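Local coordinates for protein formyltransferase (Francisella tularensis subsp. tularensis, PDB 4NV1) that belongs to the formyltransferase family, joins a Rossmann-like domain to a C-terminal dimerization domain, and binds dTDP-4-amino-4,6-dideoxyglucose, at residues Gly24-Val29 / Asp168-Lys173; Lys53-Lys58 / Asn62-Lys67; Asp210-Met215 / Lys221-Ile226. One frame throughout, in Å; residues are numbered along the deposited sequence.

Contact 1 of 3, residues Gly24-Val29 / Asp168-Lys173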
# COMPACT_ATOMS: atom_id res chain seq x y z
N GLY A 24 -24.41 31.19 1.64
CA GLY A 24 -24.66 32.18 0.58
C GLY A 24 -25.99 31.98 -0.17
O GLY A 24 -26.55 32.94 -0.72
N SER A 25 -26.54 30.77 -0.19
CA SER A 25 -27.83 30.60 -0.87
C SER A 25 -29.00 31.16 -0.06
O SER A 25 -30.09 31.24 -0.59
CB SER A 25 -28.10 29.15 -1.27
OG SER A 25 -28.69 28.42 -0.20
N LYS A 26 -28.80 31.58 1.18
CA LYS A 26 -29.89 31.83 2.08
C LYS A 26 -30.20 33.32 2.15
O LYS A 26 -29.30 34.17 2.05
CB LYS A 26 -29.49 31.44 3.50
CG LYS A 26 -29.13 29.98 3.71
CD LYS A 26 -30.28 29.02 3.45
CE LYS A 26 -29.76 27.60 3.41
NZ LYS A 26 -30.87 26.63 3.34
N ASN A 27 -31.47 33.63 2.41
CA ASN A 27 -31.85 35.00 2.73
C ASN A 27 -31.52 35.36 4.16
O ASN A 27 -31.52 34.53 5.09
CB ASN A 27 -33.36 35.22 2.55
CG ASN A 27 -33.83 34.97 1.14
OD1 ASN A 27 -34.87 34.35 0.92
ND2 ASN A 27 -33.03 35.40 0.16
N ASP A 28 -31.30 36.66 4.32
CA ASP A 28 -31.50 37.34 5.60
C ASP A 28 -30.37 36.97 6.53
O ASP A 28 -30.51 37.08 7.74
CB ASP A 28 -32.87 37.04 6.23
CG ASP A 28 -34.03 37.64 5.44
OD1 ASP A 28 -33.77 38.53 4.59
OD2 ASP A 28 -35.19 37.26 5.69
N VAL A 29 -29.25 36.61 5.91
CA VAL A 29 -28.07 36.11 6.55
C VAL A 29 -26.86 36.93 6.17
O VAL A 29 -26.55 37.08 4.99
CB VAL A 29 -27.83 34.69 6.06
CG1 VAL A 29 -26.38 34.30 6.18
CG2 VAL A 29 -28.70 33.75 6.88
N ASP A 168 -33.64 25.23 9.96
CA ASP A 168 -34.17 25.13 11.30
C ASP A 168 -33.34 25.93 12.29
O ASP A 168 -33.87 26.57 13.21
CB ASP A 168 -34.14 23.69 11.83
CG ASP A 168 -35.16 22.77 11.18
OD1 ASP A 168 -35.18 21.58 11.56
OD2 ASP A 168 -35.93 23.22 10.29
N ILE A 169 -32.03 25.79 12.16
CA ILE A 169 -31.16 26.56 13.00
C ILE A 169 -31.30 28.07 12.72
O ILE A 169 -31.22 28.85 13.64
CB ILE A 169 -29.67 26.13 12.83
CG1 ILE A 169 -29.41 24.72 13.32
CG2 ILE A 169 -28.73 27.10 13.52
CD1 ILE A 169 -28.20 24.00 12.70
N LEU A 170 -31.37 28.51 11.47
CA LEU A 170 -31.47 29.96 11.25
C LEU A 170 -32.85 30.45 11.76
O LEU A 170 -33.03 31.61 12.14
CB LEU A 170 -31.34 30.28 9.77
CG LEU A 170 -30.02 29.91 9.12
CD1 LEU A 170 -30.00 30.15 7.62
CD2 LEU A 170 -28.91 30.72 9.76
N ASN A 171 -33.82 29.53 11.76
CA ASN A 171 -35.13 29.84 12.28
C ASN A 171 -35.21 29.70 13.74
O ASN A 171 -36.25 29.99 14.29
CB ASN A 171 -36.23 29.07 11.57
CG ASN A 171 -36.36 29.57 10.15
OD1 ASN A 171 -36.14 30.77 9.89
ND2 ASN A 171 -36.62 28.67 9.21
N ASN A 172 -34.08 29.40 14.37
CA ASN A 172 -34.03 29.17 15.78
C ASN A 172 -35.12 28.24 16.39
O ASN A 172 -35.52 28.44 17.54
CB ASN A 172 -34.07 30.49 16.50
CG ASN A 172 -33.49 30.36 17.87
OD1 ASN A 172 -32.58 29.58 18.10
ND2 ASN A 172 -34.04 31.08 18.82
N LYS A 173 -35.57 27.26 15.61
CA LYS A 173 -36.38 26.12 16.05
C LYS A 173 -35.82 24.79 15.48
O LYS A 173 -36.06 24.40 14.34
CB LYS A 173 -37.80 26.38 15.60
CG LYS A 173 -38.77 25.24 15.39
CD LYS A 173 -40.16 25.82 15.09
CE LYS A 173 -41.29 25.13 15.84
NZ LYS A 173 -41.18 25.42 17.30
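Leu170 reaches from the end of helix 147-170 to Val29 and Lys26. Its CB stands well back, 5.2 Å from Val29 CG2. The first torsion sets CG opposite the carbonyl carbon (chi1 -62°), and CD1 then carries straight on from CA (chi2 175°), so one methyl leads and the other hangs at its flank. CG has come to 4.6 Å from Val29 CG2. The leading methyl, CD1, makes the real contact: it lies 3.9 Å from Val29 CG2 and 4.0 Å from Lys26 CG, touching both residues at once. CD2 brushes the same valine methyl, with Leu170 CD2 at 4.2 Å from Val29 CG2, and the two branched side chains meet at about a right angle.

The segment 24-29 is the turn between helix 13-24 and strand 29-35, inside the first beta-alpha-beta crossover of a Rossmann-like domain; helix 147-170 packs over the same sheet. Leu170 and Val29 both rest on Ile6 of strand 4-9, and Leu170 also touches Leu70 of strand 70-74.

Lys26 offers its aliphatic part to the leucine, bends at chi2 (-63°), then runs extended to a salt bridge between its NZ and Asp167, one turn back along the same helix. Just past Leu170 the helix closes in a Schellman motif: Asn172 takes positive phi, Lys173 N bonds to Asp168 O at 3.0 Å, and Asn172 N bonds to Ile169 O, also at 3.0 Å.

Contact 2 of 3, residues Lys53-Lys58 / Asn62-Lys67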
# COMPACT_ATOMS: atom_id res chain seq x y z
N LYS A 53 -10.57 35.17 7.41
CA LYS A 53 -9.65 35.95 8.21
C LYS A 53 -9.20 35.18 9.43
O LYS A 53 -10.05 34.74 10.20
CB LYS A 53 -10.42 37.20 8.68
CG LYS A 53 -9.71 38.51 8.37
CD LYS A 53 -10.65 39.69 8.23
CE LYS A 53 -11.20 40.13 9.58
NZ LYS A 53 -11.58 41.57 9.53
N PRO A 54 -7.87 35.04 9.65
CA PRO A 54 -7.30 34.45 10.85
C PRO A 54 -7.84 35.05 12.13
O PRO A 54 -8.29 36.19 12.10
CB PRO A 54 -5.82 34.84 10.78
CG PRO A 54 -5.61 35.42 9.43
CD PRO A 54 -6.84 35.26 8.61
N ILE A 55 -7.73 34.30 13.23
CA ILE A 55 -8.14 34.78 14.53
C ILE A 55 -7.55 33.84 15.55
O ILE A 55 -7.46 32.63 15.34
CB ILE A 55 -9.68 34.79 14.70
CG1 ILE A 55 -10.12 35.38 16.02
CG2 ILE A 55 -10.30 33.40 14.73
CD1 ILE A 55 -11.53 35.91 15.93
N ASP A 56 -7.21 34.41 16.69
CA ASP A 56 -6.75 33.67 17.83
C ASP A 56 -8.00 33.56 18.69
O ASP A 56 -8.41 34.55 19.29
CB ASP A 56 -5.64 34.45 18.54
CG ASP A 56 -5.00 33.66 19.66
OD1 ASP A 56 -3.76 33.52 19.61
OD2 ASP A 56 -5.73 33.18 20.57
N MET A 57 -8.61 32.38 18.71
CA MET A 57 -9.83 32.23 19.47
C MET A 57 -9.46 32.20 20.93
O MET A 57 -10.29 32.59 21.76
CB MET A 57 -10.59 30.94 19.12
CG MET A 57 -11.21 30.92 17.73
SD MET A 57 -12.61 32.03 17.45
CE MET A 57 -13.62 31.60 18.84
N LYS A 58 -8.26 31.73 21.27
CA LYS A 58 -7.92 31.59 22.69
C LYS A 58 -7.87 32.95 23.38
O LYS A 58 -8.44 33.12 24.48
CB LYS A 58 -6.58 30.90 22.90
CG LYS A 58 -6.41 30.37 24.32
CD LYS A 58 -4.97 30.00 24.63
CE LYS A 58 -4.42 28.99 23.64
NZ LYS A 58 -5.36 27.84 23.55
N ASN A 62 -13.74 35.62 22.67
CA ASN A 62 -14.74 36.30 23.49
C ASN A 62 -15.14 37.70 23.00
O ASN A 62 -16.24 38.19 23.30
CB ASN A 62 -14.29 36.26 24.95
CG ASN A 62 -14.68 34.96 25.63
OD1 ASN A 62 -15.55 34.24 25.17
ND2 ASN A 62 -14.06 34.65 26.76
N ASP A 63 -14.28 38.29 22.17
CA ASP A 63 -14.59 39.53 21.45
C ASP A 63 -15.66 39.36 20.39
O ASP A 63 -16.13 40.35 19.84
CB ASP A 63 -13.36 40.06 20.69
CG ASP A 63 -12.18 40.42 21.59
OD1 ASP A 63 -12.31 40.52 22.84
OD2 ASP A 63 -11.09 40.63 21.00
N LEU A 64 -16.02 38.14 19.98
CA LEU A 64 -17.15 38.02 19.06
C LEU A 64 -18.46 38.05 19.84
O LEU A 64 -19.56 38.04 19.26
CB LEU A 64 -17.13 36.70 18.29
CG LEU A 64 -16.10 36.36 17.22
CD1 LEU A 64 -14.89 37.24 17.31
CD2 LEU A 64 -15.70 34.90 17.41
N ILE A 65 -18.38 38.01 21.17
CA ILE A 65 -19.62 38.10 21.92
C ILE A 65 -20.20 39.46 21.58
O ILE A 65 -19.49 40.48 21.53
CB ILE A 65 -19.48 37.87 23.44
CG1 ILE A 65 -18.72 36.57 23.72
CG2 ILE A 65 -20.85 37.79 24.11
CD1 ILE A 65 -18.73 36.20 25.19
N GLY A 66 -21.47 39.45 21.20
CA GLY A 66 -22.22 40.69 21.02
C GLY A 66 -22.32 41.18 19.59
O GLY A 66 -23.18 42.01 19.32
N LYS A 67 -21.52 40.62 18.68
CA LYS A 67 -21.55 40.97 17.26
C LYS A 67 -22.29 39.95 16.39
O LYS A 67 -22.64 40.26 15.26
CB LYS A 67 -20.11 41.06 16.79
CG LYS A 67 -19.36 42.06 17.64
CD LYS A 67 -17.86 41.83 17.61
CE LYS A 67 -17.12 42.95 16.91
NZ LYS A 67 -15.74 42.44 16.65
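Ile55, Met57 and Leu64 meet inside the crossover that carries the chain from edge strand 53-54, by way of the short helix 57-60, to strand 70-74 of the Rossmann-like sheet. Asp56 is the N-cap of that helix, its OD2 accepting from the backbone N of Lys59. Gln78 spans the same corner, its amide bonding to Ile55 O and to Met57 N, which ties the start of the helix to a neighbouring loop.

Leu64, at the end of a 3-10 turn, is the shared partner, and it divides its two methyls. Met57 sets off to one side of Leu64, and successive bends at chi2 (-70°) and chi3 (-50°) bring its terminal methyl round to the leucine. Met57 CE settles 4.2 Å from Leu64 CD2, the two chains crossing at about a right angle. The methionine also touches Phe80, Pro81 and Leu84. The 3-10 turn holds itself with a bond from Ile65 N to Asn62 O at 3.0 Å. Ile55 takes the other branch: its outstretched tip, CD1, meets Leu64 CD1 at 3.9 Å.

Contact 3 of 3, residues Asp210-Met215 / Lys221-Ile226; sequences DYLRAM and KNSYFI. With 0FX (dTDP-4-amino-4,6-dideoxyglucose), chain I.
The amide nitrogen of Asn222 serves two acceptors at once: Met215 O, at the end of helix 205-214, and the base of the bound dTDP-4-amino-4,6-dideoxyglucose. ND2 gives one hydrogen to Met215 O at 3.0 Å (N-H...O angle 157°), coming in above the plane of that carbonyl while the oxygen stays close to the plane of the asparagine amide. Its second N-H goes to O21 of the ligand, with 2.7 Å between Asn222 ND2 and O21. Next to it the base N-H, N31, points almost straight at the other end of the amide, Asn222 OD1, at 2.9 Å and 174°. The Met215 bond needs a donor where ND2 lies, so it fixes the flip of the amide and makes Met215 a second-shell support.

Met215 also packs against Ser223. Its CB lies 3.7 Å from Ser223 OG. Two bends then fold the sulfur arm back, leaving Met215 CE 4.0 Å from Asn222 CB. Its CG lies over one face of the Tyr211 ring, toward the rim, while Tyr211 OH comes within 3.4 Å of Ser223 CB and bonds to Met194 O. Farther back on the helix, Arg213 holds Asp210 OD1 side-on with NE and NH2, both from one face of the carboxylate.

Leu212 packs on Leu237 of the second subunit, placing this helix-hairpin junction at the dimer interface. The paired donor and acceptor of Asn222 are characteristic of side-chain amide recognition of a uracil-type or thymine-type base, here the thymine, in a pocket that His75, Lys77 and Gln107 help to complete.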
# COMPACT_ATOMS: atom_id res chain seq x y z
N ASP A 210 -6.77 -4.26 9.94
CA ASP A 210 -7.62 -3.17 10.46
C ASP A 210 -6.71 -2.13 11.03
O ASP A 210 -6.88 -0.99 10.67
CB ASP A 210 -8.68 -3.64 11.46
CG ASP A 210 -9.77 -4.46 10.79
OD1 ASP A 210 -9.84 -4.52 9.53
OD2 ASP A 210 -10.57 -5.06 11.53
N TYR A 211 -5.68 -2.50 11.78
CA TYR A 211 -4.76 -1.47 12.26
C TYR A 211 -4.06 -0.70 11.10
O TYR A 211 -3.91 0.54 11.12
CB TYR A 211 -3.72 -2.09 13.19
CG TYR A 211 -2.59 -1.15 13.52
CD1 TYR A 211 -2.67 -0.27 14.57
CD2 TYR A 211 -1.46 -1.11 12.73
CE1 TYR A 211 -1.65 0.61 14.86
CE2 TYR A 211 -0.43 -0.25 13.01
CZ TYR A 211 -0.52 0.65 14.05
OH TYR A 211 0.51 1.54 14.30
N LEU A 212 -3.54 -1.43 10.12
CA LEU A 212 -2.79 -0.81 9.01
C LEU A 212 -3.68 0.13 8.17
O LEU A 212 -3.30 1.28 7.84
CB LEU A 212 -2.14 -1.91 8.15
CG LEU A 212 -0.96 -2.52 8.90
CD1 LEU A 212 -0.44 -3.79 8.27
CD2 LEU A 212 0.14 -1.48 9.11
N ARG A 213 -4.89 -0.32 7.87
CA ARG A 213 -5.81 0.55 7.19
C ARG A 213 -6.30 1.76 7.98
O ARG A 213 -6.47 2.87 7.40
CB ARG A 213 -6.93 -0.21 6.47
CG ARG A 213 -8.06 -0.69 7.38
CD ARG A 213 -8.82 -1.81 6.73
NE ARG A 213 -9.84 -2.46 7.55
CZ ARG A 213 -11.14 -2.22 7.43
NH1 ARG A 213 -11.59 -1.28 6.65
NH2 ARG A 213 -12.03 -2.90 8.16
N ALA A 214 -6.44 1.61 9.29
CA ALA A 214 -6.86 2.75 10.13
C ALA A 214 -5.76 3.83 10.13
O ALA A 214 -6.03 5.00 10.28
CB ALA A 214 -7.10 2.33 11.57
N MET A 215 -4.50 3.42 9.98
CA MET A 215 -3.37 4.33 9.95
C MET A 215 -2.92 4.84 8.58
O MET A 215 -1.94 5.60 8.52
CB MET A 215 -2.17 3.66 10.63
CG MET A 215 -2.33 3.29 12.09
SD MET A 215 -2.64 4.63 13.25
CE MET A 215 -1.01 5.25 13.53
N LYS A 221 2.14 10.38 6.76
CA LYS A 221 2.98 9.29 7.21
C LYS A 221 2.67 9.07 8.67
O LYS A 221 3.00 9.95 9.43
CB LYS A 221 4.47 9.68 7.09
CG LYS A 221 4.87 9.98 5.66
CD LYS A 221 6.26 9.44 5.33
CE LYS A 221 6.73 9.96 3.98
NZ LYS A 221 5.65 9.91 2.96
N ASN A 222 2.11 7.90 9.04
CA ASN A 222 1.62 7.62 10.38
C ASN A 222 2.26 6.47 11.12
O ASN A 222 2.99 6.70 12.09
CB ASN A 222 0.08 7.44 10.37
CG ASN A 222 -0.64 8.68 9.88
OD1 ASN A 222 -0.17 9.82 10.13
ND2 ASN A 222 -1.71 8.50 9.11
N SER A 223 1.91 5.23 10.77
CA SER A 223 2.47 4.10 11.50
C SER A 223 3.90 3.82 11.08
O SER A 223 4.25 4.01 9.92
CB SER A 223 1.62 2.84 11.36
OG SER A 223 1.37 2.70 9.99
N TYR A 224 4.70 3.31 12.02
CA TYR A 224 6.09 3.03 11.70
C TYR A 224 6.63 1.92 12.55
O TYR A 224 6.01 1.53 13.55
CB TYR A 224 6.95 4.31 11.76
CG TYR A 224 7.12 4.84 13.15
CD1 TYR A 224 6.25 5.79 13.66
CD2 TYR A 224 8.11 4.35 13.99
CE1 TYR A 224 6.36 6.25 14.97
CE2 TYR A 224 8.23 4.80 15.29
CZ TYR A 224 7.36 5.76 15.76
OH TYR A 224 7.51 6.24 17.02
N PHE A 225 7.71 1.29 12.06
CA PHE A 225 8.55 0.48 12.95
C PHE A 225 10.00 0.94 12.94
O PHE A 225 10.48 1.59 12.00
CB PHE A 225 8.45 -1.04 12.69
CG PHE A 225 8.88 -1.48 11.31
CD1 PHE A 225 7.92 -1.75 10.33
CD2 PHE A 225 10.20 -1.69 11.01
CE1 PHE A 225 8.27 -2.14 9.06
CE2 PHE A 225 10.57 -2.14 9.76
CZ PHE A 225 9.61 -2.35 8.77
N ILE A 226 10.69 0.56 14.00
CA ILE A 226 12.14 0.78 14.09
C ILE A 226 12.78 -0.60 13.95
O ILE A 226 12.46 -1.49 14.74
CB ILE A 226 12.53 1.46 15.41
CG1 ILE A 226 11.73 2.75 15.65
CG2 ILE A 226 14.04 1.71 15.44
CD1 ILE A 226 12.08 3.87 14.69
O4P 0FX I . -10.01 17.53 10.22
P2 0FX I . -9.15 18.65 9.58
O3P 0FX I . -9.31 19.26 8.20
O1G 0FX I . -8.39 19.51 10.68
C1G 0FX I . -9.09 20.37 11.55
C2G 0FX I . -7.94 20.83 12.44
O2G 0FX I . -6.76 21.11 11.67
C3G 0FX I . -7.59 19.79 13.48
O3G 0FX I . -6.65 20.49 14.32
C4G 0FX I . -8.89 19.35 14.18
N4A 0FX I . -8.64 18.42 15.28
C5G 0FX I . -9.91 18.74 13.22
C6G 0FX I . -11.20 18.37 13.93
O5G 0FX I . -10.18 19.73 12.22
OPP 0FX I . -7.73 18.27 8.98
P 0FX I . -6.51 17.37 9.44
O1P 0FX I . -5.63 17.93 10.53
O2P 0FX I . -6.15 17.10 7.98
O5 0FX I . -7.04 15.90 9.85
C5 0FX I . -7.84 15.19 8.89
C4 0FX I . -7.55 13.70 8.90
O4 0FX I . -6.29 13.46 8.29
C3 0FX I . -7.45 13.06 10.25
O3 0FX I . -8.69 12.49 10.69
C2 0FX I . -6.53 11.86 9.99
C1 0FX I . -5.62 12.37 8.88
N11 0FX I . -4.30 12.68 9.43
C61 0FX I . -4.03 13.93 9.87
C51 0FX I . -2.79 14.21 10.41
C5A 0FX I . -2.38 15.55 10.99
C21 0FX I . -3.36 11.71 9.47
O21 0FX I . -3.58 10.47 9.00
N31 0FX I . -2.13 11.94 9.93
C41 0FX I . -1.88 13.19 10.38
O41 0FX I . -0.70 13.50 10.91

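Overall arrangement
Contacts 1 and 2 both belong to the Rossmann-like sheet and its crossovers, with centres 21 Å apart and without touching; contact 2 falls within the chain between the two segments of contact 1. Both gather aliphatic side chains around a single leucine, but contact 1 is at the surface, with a lysine using its chain there and its charge beyond, while contact 2 is buried. Contact 3 is buried too, yet on the opposite side of the chain's centre, 43 Å from contact 1 and 37 Å from contact 2 between centres. There the chemistry turns polar: an amide links helix end to ligand, and the second subunit lies alongside.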